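Local coordinates for protein PlyP35 (Listeria phage P35, PDB 6S3Y) that probably binds the Listeria cell wall through paired SH3-like domains, as the cell-wall-binding part of a phage endolysin that degrades the host cell wall, at residues A[87-98]-A[125-135]; A[9-17]-A[26-34]. All coordinates share one frame; numbering follows the deposited sequence.

Contact 1: residues A[87-98]-A[125-135]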
loop_
_atom_site.group_PDB
_atom_site.type_symbol
_atom_site.label_atom_id
_atom_site.label_comp_id
_atom_site.label_asym_id
_atom_site.label_seq_id
_atom_site.Cartn_x
_atom_site.Cartn_y
_atom_site.Cartn_z
ATOM N N PHE A 87 0.388 3.958 3.829
ATOM C CA PHE A 87 1.539 4.695 4.378
ATOM C C PHE A 87 1.432 6.141 3.916
ATOM O O PHE A 87 0.854 6.376 2.827
ATOM C CB PHE A 87 2.860 4.132 3.877
ATOM C CG PHE A 87 3.357 2.880 4.552
ATOM C CD1 PHE A 87 3.535 2.833 5.920
ATOM C CD2 PHE A 87 3.707 1.771 3.795
ATOM C CE1 PHE A 87 4.043 1.700 6.527
ATOM C CE2 PHE A 87 4.225 0.638 4.409
ATOM C CZ PHE A 87 4.383 0.593 5.774
ATOM N N CYS A 88 2.024 7.068 4.681
ATOM C CA CYS A 88 2.479 8.370 4.126
ATOM C C CYS A 88 3.942 8.564 4.508
ATOM O O CYS A 88 4.414 7.983 5.543
ATOM C CB CYS A 88 1.596 9.526 4.574
ATOM S SG CYS A 88 1.452 9.659 6.372
ATOM N N TRP A 89 4.662 9.330 3.689
ATOM C CA TRP A 89 6.128 9.481 3.823
ATOM C C TRP A 89 6.491 10.964 3.925
ATOM O O TRP A 89 5.827 11.782 3.268
ATOM C CB TRP A 89 6.807 8.861 2.602
ATOM C CG TRP A 89 6.742 7.358 2.510
ATOM C CD1 TRP A 89 7.689 6.471 2.901
ATOM C CD2 TRP A 89 5.707 6.584 1.867
ATOM N NE1 TRP A 89 7.318 5.204 2.568
ATOM C CE2 TRP A 89 6.108 5.238 1.933
ATOM C CE3 TRP A 89 4.488 6.894 1.243
ATOM C CZ2 TRP A 89 5.340 4.197 1.411
ATOM C CZ3 TRP A 89 3.730 5.868 0.720
ATOM C CH2 TRP A 89 4.149 4.544 0.799
ATOM N N ASP A 90 7.584 11.267 4.616
ATOM C CA ASP A 90 8.014 12.683 4.763
ATOM C C ASP A 90 8.789 13.116 3.531
ATOM O O ASP A 90 9.225 14.246 3.510
ATOM C CB ASP A 90 8.795 12.904 6.035
ATOM C CG ASP A 90 10.201 12.371 6.064
ATOM O OD1 ASP A 90 10.536 11.492 5.245
ATOM O OD2 ASP A 90 10.919 12.816 6.959
ATOM N N ASN A 91 8.898 12.277 2.505
ATOM C CA ASN A 91 9.428 12.755 1.198
ATOM C C ASN A 91 8.863 11.926 0.047
ATOM O O ASN A 91 8.318 10.845 0.295
ATOM C CB ASN A 91 10.956 12.815 1.240
ATOM C CG ASN A 91 11.597 11.473 1.034
ATOM O OD1 ASN A 91 11.449 10.883 -0.022
ATOM N ND2 ASN A 91 12.307 11.004 2.031
ATOM N N LYS A 92 9.024 12.404 -1.183
ATOM C CA LYS A 92 8.290 11.905 -2.369
ATOM C C LYS A 92 8.981 10.678 -2.994
ATOM O O LYS A 92 8.527 10.257 -4.053
ATOM C CB LYS A 92 8.112 13.075 -3.324
ATOM C CG LYS A 92 7.363 14.239 -2.720
ATOM C CD LYS A 92 7.055 15.332 -3.688
ATOM C CE LYS A 92 6.353 16.502 -3.038
ATOM N NZ LYS A 92 6.012 17.526 -4.048
ATOM N N LYS A 93 10.006 10.123 -2.356
ATOM C CA LYS A 93 10.640 8.860 -2.807
ATOM C C LYS A 93 9.777 7.666 -2.362
ATOM O O LYS A 93 9.878 6.587 -3.006
ATOM C CB LYS A 93 12.046 8.753 -2.231
ATOM C CG LYS A 93 13.035 9.799 -2.733
ATOM C CD LYS A 93 14.470 9.408 -2.279
ATOM C CE LYS A 93 15.298 10.490 -1.589
ATOM N NZ LYS A 93 15.162 11.802 -2.270
ATOM N N LEU A 94 8.962 7.854 -1.306
ATOM C CA LEU A 94 8.039 6.810 -0.780
ATOM C C LEU A 94 8.877 5.583 -0.415
ATOM O O LEU A 94 8.496 4.480 -0.781
ATOM C CB LEU A 94 6.955 6.449 -1.803
ATOM C CG LEU A 94 6.225 7.616 -2.480
ATOM C CD1 LEU A 94 4.989 7.136 -3.221
ATOM C CD2 LEU A 94 5.783 8.690 -1.478
ATOM N N ASN A 95 9.978 5.787 0.317
ATOM C CA ASN A 95 10.918 4.685 0.599
ATOM C C ASN A 95 11.724 5.035 1.844
ATOM O O ASN A 95 12.659 5.815 1.718
ATOM C CB ASN A 95 11.759 4.413 -0.655
ATOM C CG ASN A 95 12.804 3.341 -0.474
ATOM O OD1 ASN A 95 12.696 2.500 0.400
ATOM N ND2 ASN A 95 13.832 3.389 -1.300
ATOM N N GLY A 96 11.387 4.455 2.998
ATOM C CA GLY A 96 12.097 4.724 4.263
ATOM C C GLY A 96 11.950 6.184 4.691
ATOM O O GLY A 96 10.870 6.801 4.426
ATOM N N GLY A 97 12.979 6.729 5.331
ATOM C CA GLY A 97 12.890 8.041 5.995
ATOM C C GLY A 97 11.862 7.967 7.107
ATOM O O GLY A 97 11.746 6.908 7.762
ATOM N N ASP A 98 11.108 9.032 7.319
ATOM C CA ASP A 98 10.030 9.067 8.328
ATOM C C ASP A 98 8.729 8.713 7.582
ATOM O O ASP A 98 8.349 9.421 6.631
ATOM C CB ASP A 98 10.046 10.427 9.017
ATOM C CG ASP A 98 9.312 10.474 10.344
ATOM O OD1 ASP A 98 8.848 9.424 10.795
ATOM O OD2 ASP A 98 9.183 11.576 10.888
ATOM N N ARG A 125 2.692 16.884 14.485
ATOM C CA ARG A 125 4.012 16.911 13.781
ATOM C C ARG A 125 4.164 18.333 13.222
ATOM O O ARG A 125 3.146 19.059 13.183
ATOM C CB ARG A 125 4.037 15.881 12.644
ATOM C CG ARG A 125 3.456 14.536 13.015
ATOM C CD ARG A 125 4.354 13.817 13.972
ATOM N NE ARG A 125 5.693 13.711 13.444
ATOM C CZ ARG A 125 6.238 12.603 12.928
ATOM N NH1 ARG A 125 5.533 11.470 12.799
ATOM N NH2 ARG A 125 7.505 12.661 12.531
ATOM N N LYS A 126 5.354 18.779 12.883
ATOM C CA LYS A 126 5.516 20.115 12.243
ATOM C C LYS A 126 6.022 19.871 10.821
ATOM O O LYS A 126 6.907 20.599 10.324
ATOM C CB LYS A 126 6.419 20.999 13.101
ATOM C CG LYS A 126 7.740 20.351 13.473
ATOM C CD LYS A 126 8.520 21.117 14.522
ATOM C CE LYS A 126 9.553 20.240 15.199
ATOM N NZ LYS A 126 10.523 21.049 15.962
ATOM N N LYS A 127 5.449 18.887 10.157
ATOM C CA LYS A 127 5.945 18.418 8.851
ATOM C C LYS A 127 4.830 17.925 7.956
ATOM O O LYS A 127 3.879 17.374 8.516
ATOM C CB LYS A 127 6.722 17.152 9.123
ATOM C CG LYS A 127 8.122 17.221 8.595
ATOM C CD LYS A 127 9.015 16.029 8.653
ATOM C CE LYS A 127 8.834 14.917 9.660
ATOM N NZ LYS A 127 9.984 14.012 9.434
ATOM N N THR A 128 5.052 18.042 6.657
ATOM C CA THR A 128 4.155 17.525 5.607
ATOM C C THR A 128 4.534 16.061 5.348
ATOM O O THR A 128 5.745 15.793 5.164
ATOM C CB THR A 128 4.280 18.352 4.324
ATOM O OG1 THR A 128 4.118 19.718 4.693
ATOM C CG2 THR A 128 3.243 17.947 3.298
ATOM N N PHE A 129 3.551 15.166 5.326
ATOM C CA PHE A 129 3.731 13.803 4.779
ATOM C C PHE A 129 3.004 13.728 3.434
ATOM O O PHE A 129 2.183 14.612 3.113
ATOM C CB PHE A 129 3.278 12.758 5.796
ATOM C CG PHE A 129 4.185 12.636 6.984
ATOM C CD1 PHE A 129 4.190 13.611 7.977
ATOM C CD2 PHE A 129 5.078 11.566 7.102
ATOM C CE1 PHE A 129 5.059 13.517 9.049
ATOM C CE2 PHE A 129 5.915 11.452 8.202
ATOM C CZ PHE A 129 5.911 12.439 9.157
ATOM N N TYR A 130 3.353 12.712 2.639
ATOM C CA TYR A 130 2.819 12.542 1.267
ATOM C C TYR A 130 2.252 11.134 1.128
ATOM O O TYR A 130 2.858 10.172 1.650
ATOM C CB TYR A 130 3.920 12.812 0.235
ATOM C CG TYR A 130 4.500 14.196 0.354
ATOM C CD1 TYR A 130 3.831 15.291 -0.168
ATOM C CD2 TYR A 130 5.700 14.400 1.017
ATOM C CE1 TYR A 130 4.343 16.571 -0.027
ATOM C CE2 TYR A 130 6.218 15.680 1.174
ATOM C CZ TYR A 130 5.561 16.755 0.618
ATOM O OH TYR A 130 6.077 18.001 0.781
ATOM N N ILE A 131 1.110 11.061 0.443
ATOM C CA ILE A 131 0.404 9.791 0.128
ATOM C C ILE A 131 0.098 9.807 -1.369
ATOM O O ILE A 131 -0.399 10.791 -1.905
ATOM C CB ILE A 131 -0.838 9.602 1.023
ATOM C CG1 ILE A 131 -1.453 8.212 0.819
ATOM C CG2 ILE A 131 -1.846 10.725 0.830
ATOM C CD1 ILE A 131 -2.578 7.873 1.805
ATOM N N PRO A 132 0.400 8.711 -2.096
ATOM C CA PRO A 132 0.039 8.608 -3.513
ATOM C C PRO A 132 -1.461 8.319 -3.693
ATOM O O PRO A 132 -2.091 7.741 -2.805
ATOM C CB PRO A 132 0.919 7.450 -3.985
ATOM C CG PRO A 132 1.048 6.565 -2.759
ATOM C CD PRO A 132 1.097 7.516 -1.591
ATOM N N ARG A 133 -1.993 8.716 -4.854
ATOM C CA ARG A 133 -3.433 8.651 -5.190
ATOM C C ARG A 133 -4.001 7.256 -4.947
ATOM O O ARG A 133 -5.162 7.158 -4.472
ATOM C CB ARG A 133 -3.652 9.061 -6.660
ATOM C CG ARG A 133 -5.110 9.155 -7.067
ATOM C CD ARG A 133 -5.912 10.133 -6.225
ATOM N NE ARG A 133 -7.332 10.102 -6.551
ATOM C CZ ARG A 133 -8.179 9.188 -6.097
ATOM N NH1 ARG A 133 -7.795 8.254 -5.241
ATOM N NH2 ARG A 133 -9.428 9.229 -6.515
ATOM N N TYR A 134 -3.231 6.208 -5.229
ATOM C CA TYR A 134 -3.752 4.814 -5.283
ATOM C C TYR A 134 -4.042 4.270 -3.888
ATOM O O TYR A 134 -4.629 3.206 -3.786
ATOM C CB TYR A 134 -2.823 3.887 -6.102
ATOM C CG TYR A 134 -1.490 3.559 -5.490
ATOM C CD1 TYR A 134 -1.354 2.525 -4.584
ATOM C CD2 TYR A 134 -0.329 4.212 -5.888
ATOM C CE1 TYR A 134 -0.125 2.192 -4.035
ATOM C CE2 TYR A 134 0.906 3.877 -5.357
ATOM C CZ TYR A 134 1.008 2.885 -4.413
ATOM O OH TYR A 134 2.232 2.542 -3.904
HETATM N N MSE A 135 -3.682 4.989 -2.821
HETATM C CA MSE A 135 -3.879 4.443 -1.480
HETATM C C MSE A 135 -5.157 4.959 -0.811
HETATM O O MSE A 135 -5.432 4.563 0.329
HETATM C CB MSE A 135 -2.672 4.725 -0.584
HETATM C CG MSE A 135 -1.440 3.973 -1.022
HETATM SE SE MSE A 135 0.041 4.179 0.205
HETATM C CE MSE A 135 0.924 2.510 -0.018
HETATM O O HOH W 1 8.281 16.425 4.770
#

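Contact 2: residues A[9-17]-A[26-34]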
loop_
_atom_site.group_PDB
_atom_site.type_symbol
_atom_site.label_atom_id
_atom_site.label_comp_id
_atom_site.label_asym_id
_atom_site.label_seq_id
_atom_site.Cartn_x
_atom_site.Cartn_y
_atom_site.Cartn_z
ATOM N N VAL A 9 -10.366 8.789 2.340
ATOM C CA VAL A 9 -10.415 7.601 3.224
ATOM C C VAL A 9 -9.416 6.580 2.679
ATOM O O VAL A 9 -9.437 6.277 1.466
ATOM C CB VAL A 9 -11.853 7.055 3.368
ATOM C CG1 VAL A 9 -12.531 6.924 2.041
ATOM C CG2 VAL A 9 -11.895 5.736 4.128
ATOM N N ILE A 10 -8.540 6.107 3.559
ATOM C CA ILE A 10 -7.499 5.117 3.190
ATOM C C ILE A 10 -8.239 3.806 2.856
ATOM O O ILE A 10 -9.158 3.414 3.615
ATOM C CB ILE A 10 -6.436 4.994 4.293
ATOM C CG1 ILE A 10 -5.314 6.022 4.101
ATOM C CG2 ILE A 10 -5.847 3.580 4.347
ATOM C CD1 ILE A 10 -5.783 7.443 3.950
ATOM N N LYS A 11 -7.859 3.169 1.755
ATOM C CA LYS A 11 -8.573 1.970 1.227
ATOM C C LYS A 11 -8.489 0.807 2.216
ATOM O O LYS A 11 -7.542 0.749 3.043
ATOM C CB LYS A 11 -8.028 1.542 -0.132
ATOM C CG LYS A 11 -8.298 2.522 -1.259
ATOM C CD LYS A 11 -7.647 2.053 -2.570
ATOM C CE LYS A 11 -8.049 2.927 -3.729
ATOM N NZ LYS A 11 -7.277 2.624 -4.943
ATOM N N ASP A 12 -9.419 -0.131 2.062
ATOM C CA ASP A 12 -9.525 -1.363 2.881
ATOM C C ASP A 12 -8.717 -2.485 2.224
ATOM O O ASP A 12 -9.164 -3.671 2.297
ATOM C CB ASP A 12 -11.011 -1.755 3.004
ATOM C CG ASP A 12 -11.259 -2.777 4.104
ATOM O OD1 ASP A 12 -10.646 -2.636 5.191
ATOM O OD2 ASP A 12 -12.008 -3.711 3.824
ATOM N N VAL A 13 -7.553 -2.165 1.635
ATOM C CA VAL A 13 -6.764 -3.139 0.804
ATOM C C VAL A 13 -5.286 -3.160 1.219
ATOM O O VAL A 13 -4.787 -2.164 1.842
ATOM C CB VAL A 13 -6.892 -2.822 -0.693
ATOM C CG1 VAL A 13 -8.358 -2.764 -1.127
ATOM C CG2 VAL A 13 -6.160 -1.526 -1.063
ATOM N N GLY A 14 -4.622 -4.269 0.898
ATOM C CA GLY A 14 -3.151 -4.372 0.768
ATOM C C GLY A 14 -2.746 -4.235 -0.684
ATOM O O GLY A 14 -3.538 -4.584 -1.585
ATOM N N TYR A 15 -1.522 -3.774 -0.930
ATOM C CA TYR A 15 -1.071 -3.352 -2.274
ATOM C C TYR A 15 -0.114 -4.413 -2.826
ATOM O O TYR A 15 1.004 -4.533 -2.322
ATOM C CB TYR A 15 -0.482 -1.941 -2.174
ATOM C CG TYR A 15 -1.502 -0.969 -1.661
ATOM C CD1 TYR A 15 -2.429 -0.391 -2.512
ATOM C CD2 TYR A 15 -1.596 -0.710 -0.305
ATOM C CE1 TYR A 15 -3.406 0.453 -2.020
ATOM C CE2 TYR A 15 -2.575 0.141 0.196
ATOM C CZ TYR A 15 -3.481 0.720 -0.668
ATOM O OH TYR A 15 -4.468 1.537 -0.188
ATOM N N PHE A 16 -0.584 -5.181 -3.801
ATOM C CA PHE A 16 0.225 -6.193 -4.530
ATOM C C PHE A 16 0.706 -5.530 -5.816
ATOM O O PHE A 16 -0.065 -5.462 -6.797
ATOM C CB PHE A 16 -0.614 -7.452 -4.735
ATOM C CG PHE A 16 0.087 -8.670 -5.271
ATOM C CD1 PHE A 16 1.114 -9.280 -4.560
ATOM C CD2 PHE A 16 -0.330 -9.243 -6.457
ATOM C CE1 PHE A 16 1.695 -10.446 -5.029
ATOM C CE2 PHE A 16 0.260 -10.408 -6.933
ATOM C CZ PHE A 16 1.264 -10.999 -6.210
ATOM N N GLN A 17 1.902 -4.948 -5.770
ATOM C CA GLN A 17 2.420 -4.037 -6.831
ATOM C C GLN A 17 3.241 -4.831 -7.842
ATOM O O GLN A 17 3.710 -5.934 -7.493
ATOM C CB GLN A 17 3.260 -2.915 -6.184
ATOM C CG GLN A 17 2.509 -2.045 -5.179
ATOM C CD GLN A 17 1.313 -1.336 -5.787
ATOM O OE1 GLN A 17 0.158 -1.756 -5.616
ATOM N NE2 GLN A 17 1.589 -0.269 -6.525
ATOM N N LYS A 26 2.567 -0.122 -10.386
ATOM C CA LYS A 26 1.122 -0.337 -10.662
ATOM C C LYS A 26 0.644 -1.468 -9.766
ATOM O O LYS A 26 1.430 -2.373 -9.486
ATOM C CB LYS A 26 0.904 -0.694 -12.136
ATOM C CG LYS A 26 1.122 0.467 -13.090
ATOM C CD LYS A 26 1.330 0.054 -14.509
ATOM C CE LYS A 26 1.298 1.258 -15.426
ATOM N NZ LYS A 26 1.299 0.829 -16.842
ATOM N N SER A 27 -0.615 -1.426 -9.359
ATOM C CA SER A 27 -1.242 -2.496 -8.554
ATOM C C SER A 27 -1.573 -3.673 -9.476
ATOM O O SER A 27 -2.325 -3.500 -10.426
ATOM C CB SER A 27 -2.450 -1.987 -7.822
ATOM O OG SER A 27 -2.051 -1.044 -6.832
ATOM N N VAL A 28 -0.983 -4.826 -9.224
ATOM C CA VAL A 28 -1.427 -6.109 -9.851
ATOM C C VAL A 28 -2.735 -6.530 -9.168
ATOM O O VAL A 28 -3.657 -6.936 -9.874
ATOM C CB VAL A 28 -0.326 -7.172 -9.727
ATOM C CG1 VAL A 28 -0.808 -8.517 -10.212
ATOM C CG2 VAL A 28 0.922 -6.750 -10.481
ATOM N N ARG A 29 -2.798 -6.430 -7.843
ATOM C CA ARG A 29 -4.035 -6.623 -7.046
ATOM C C ARG A 29 -4.074 -5.578 -5.926
ATOM O O ARG A 29 -3.012 -5.265 -5.360
ATOM C CB ARG A 29 -4.108 -8.006 -6.384
ATOM C CG ARG A 29 -4.227 -9.159 -7.363
ATOM C CD ARG A 29 -5.567 -9.278 -8.030
ATOM N NE ARG A 29 -5.650 -10.476 -8.865
ATOM C CZ ARG A 29 -5.327 -10.528 -10.150
ATOM N NH1 ARG A 29 -4.876 -9.464 -10.780
ATOM N NH2 ARG A 29 -5.470 -11.638 -10.845
ATOM N N GLN A 30 -5.268 -5.104 -5.596
ATOM C CA GLN A 30 -5.579 -4.422 -4.335
ATOM C C GLN A 30 -6.479 -5.377 -3.573
ATOM O O GLN A 30 -7.696 -5.362 -3.790
ATOM C CB GLN A 30 -6.127 -3.027 -4.651
ATOM C CG GLN A 30 -5.020 -2.083 -5.094
ATOM C CD GLN A 30 -5.464 -0.664 -5.321
ATOM O OE1 GLN A 30 -6.585 -0.289 -5.009
ATOM N NE2 GLN A 30 -4.578 0.124 -5.919
ATOM N N TRP A 31 -5.869 -6.217 -2.751
ATOM C CA TRP A 31 -6.552 -7.314 -2.046
ATOM C C TRP A 31 -7.265 -6.753 -0.814
ATOM O O TRP A 31 -6.586 -6.194 0.075
ATOM C CB TRP A 31 -5.555 -8.399 -1.636
ATOM C CG TRP A 31 -5.137 -9.361 -2.710
ATOM C CD1 TRP A 31 -5.906 -9.964 -3.664
ATOM C CD2 TRP A 31 -3.818 -9.921 -2.859
ATOM N NE1 TRP A 31 -5.150 -10.826 -4.411
ATOM C CE2 TRP A 31 -3.872 -10.840 -3.923
ATOM C CE3 TRP A 31 -2.606 -9.738 -2.179
ATOM C CZ2 TRP A 31 -2.759 -11.562 -4.335
ATOM C CZ3 TRP A 31 -1.510 -10.465 -2.571
ATOM C CH2 TRP A 31 -1.589 -11.364 -3.630
ATOM N N LYS A 32 -8.573 -6.996 -0.726
ATOM C CA LYS A 32 -9.396 -6.636 0.454
ATOM C C LYS A 32 -8.769 -7.237 1.714
ATOM O O LYS A 32 -8.272 -8.394 1.665
ATOM C CB LYS A 32 -10.829 -7.138 0.245
ATOM C CG LYS A 32 -11.836 -6.567 1.229
ATOM C CD LYS A 32 -13.260 -6.990 0.921
ATOM C CE LYS A 32 -13.433 -8.498 0.858
ATOM N NZ LYS A 32 -14.833 -8.894 0.575
ATOM N N HIS A 33 -8.835 -6.492 2.822
ATOM C CA HIS A 33 -8.487 -6.973 4.186
ATOM C C HIS A 33 -9.019 -8.398 4.346
ATOM O O HIS A 33 -10.176 -8.607 3.988
ATOM C CB HIS A 33 -9.053 -6.036 5.258
ATOM C CG HIS A 33 -8.508 -6.301 6.624
ATOM N ND1 HIS A 33 -9.247 -6.839 7.662
ATOM C CD2 HIS A 33 -7.250 -6.165 7.092
ATOM C CE1 HIS A 33 -8.487 -6.874 8.751
ATOM N NE2 HIS A 33 -7.246 -6.513 8.416
ATOM N N GLY A 34 -8.204 -9.329 4.810
ATOM C CA GLY A 34 -8.631 -10.715 5.101
ATOM C C GLY A 34 -8.511 -11.673 3.923
ATOM O O GLY A 34 -8.674 -12.871 4.152
#

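Contact 1: residues A[87-98]-A[125-135]
Trp89 and Tyr130 pair by backbone as a single antiparallel bridge, Trp89 N giving to Tyr130 O at 2.8 Å and Tyr130 N to Trp89 O at 2.7 Å. It closes strand 78-89 against strand 128-132 within the second cell-wall-binding domain, of the SH3 clan. The tight part lies around this bridge. On one flank the far edge of the Trp89 ring runs into Pro132 and the selenomethionine Met135, with Trp89 CH2 3.9 Å from Met135 CE near the ring plane. The Met135 selenium makes an oblique Met-aromatic contact with the same indole and also comes up against the carbonyl of Phe87. Behind the bridge, Cys88 SG rests against Phe129 CB at 3.6 Å; chi1 of 56° holds the sulfur between backbone N and carbonyl carbon, turned obliquely to the Phe129 ring. Asp90 CB covers one face of that same ring.

Toward solvent the contact becomes a salt-bridge network. Asp98 OD2 takes Arg125 NH2 on its syn side at 2.6 Å and Lys127 NZ on its anti lone pair at 2.9 Å. Lys127 NZ also bridges to Asp90 OD2, at 2.9 Å, so one ammonium joins two carboxylates and probably offsets their mutual repulsion. At the other exposed end, Lys92 stretches across the Tyr130 ring, CE over its face, and its amine goes on to Asp115. A water spans Asp90 O and Thr128 O.

Around this, strand 128-132 pairs with strand 117-121, while Cys88 bonds by backbone to Ile100 of strand 99-103. Both neighbouring strands supply residues that pack on Cys88, and Ile131 lies against Ile10 of strand 6-17.

Contact 2: residues A[9-17]-A[26-34]
Phe16 and Trp31 form an offset stack, the six-membered ring of Trp31 centred 4.3 Å from the Phe16 ring with planes 28° apart. Chi1 of -171° sets Phe16 CG anti to the backbone N and swings the phenyl ring onto the indole, with Trp31 CH2 over the middle of its face. Phe16 CB adds a CH-pi contact over the indole. Val28 CG1 touches the same phenyl ring obliquely, and Ile62 of strand 56-63 packs on both aromatics.

Among polar side chains, Ser27 OG donates to a lone pair of Gln17 OE1 at 2.6 Å and receives Gln30 NE2 at 2.9 Å. Gln30 OE1 in turn accepts from Lys11 NZ at 3.0 Å, fixing the amide at both ends; that amine also bonds to Tyr134 O.

Backbone bonds do the rest. Gly14 and Trp31 exchange a pair, His33 N reaches Asp12 O, and Phe16 N points at Arg29 O. Phe16 O is gripped twice, by Val28 N at 2.7 Å and Arg29 N at 3.1 Å. Two residues thus face one, and the register slips by one before Gln17 pairs with Ser27: a classic beta bulge in an antiparallel hairpin, within a domain of the SH3 clan.

From the N terminus, strand 6-17 runs into contact 2, where strand 27-32 folds back on it and closes a short loop of eight residues. The chain then passes through the strands from 36 to 72 before contact 1 opens on strand 78-89 and closes at 125-135, after a 26-residue excursion that includes three strands. The two lie in series, neither nested nor crossed, with centres about 18 Å apart, and by sequence they belong to different cell-wall-binding domains. They nevertheless meet: Lys11 of contact 2 probably bonds through its backbone N to Met135 O. Strand 6-17 therefore ties the first hairpin to the 3-10 segment 133-135 that follows strand 128-132.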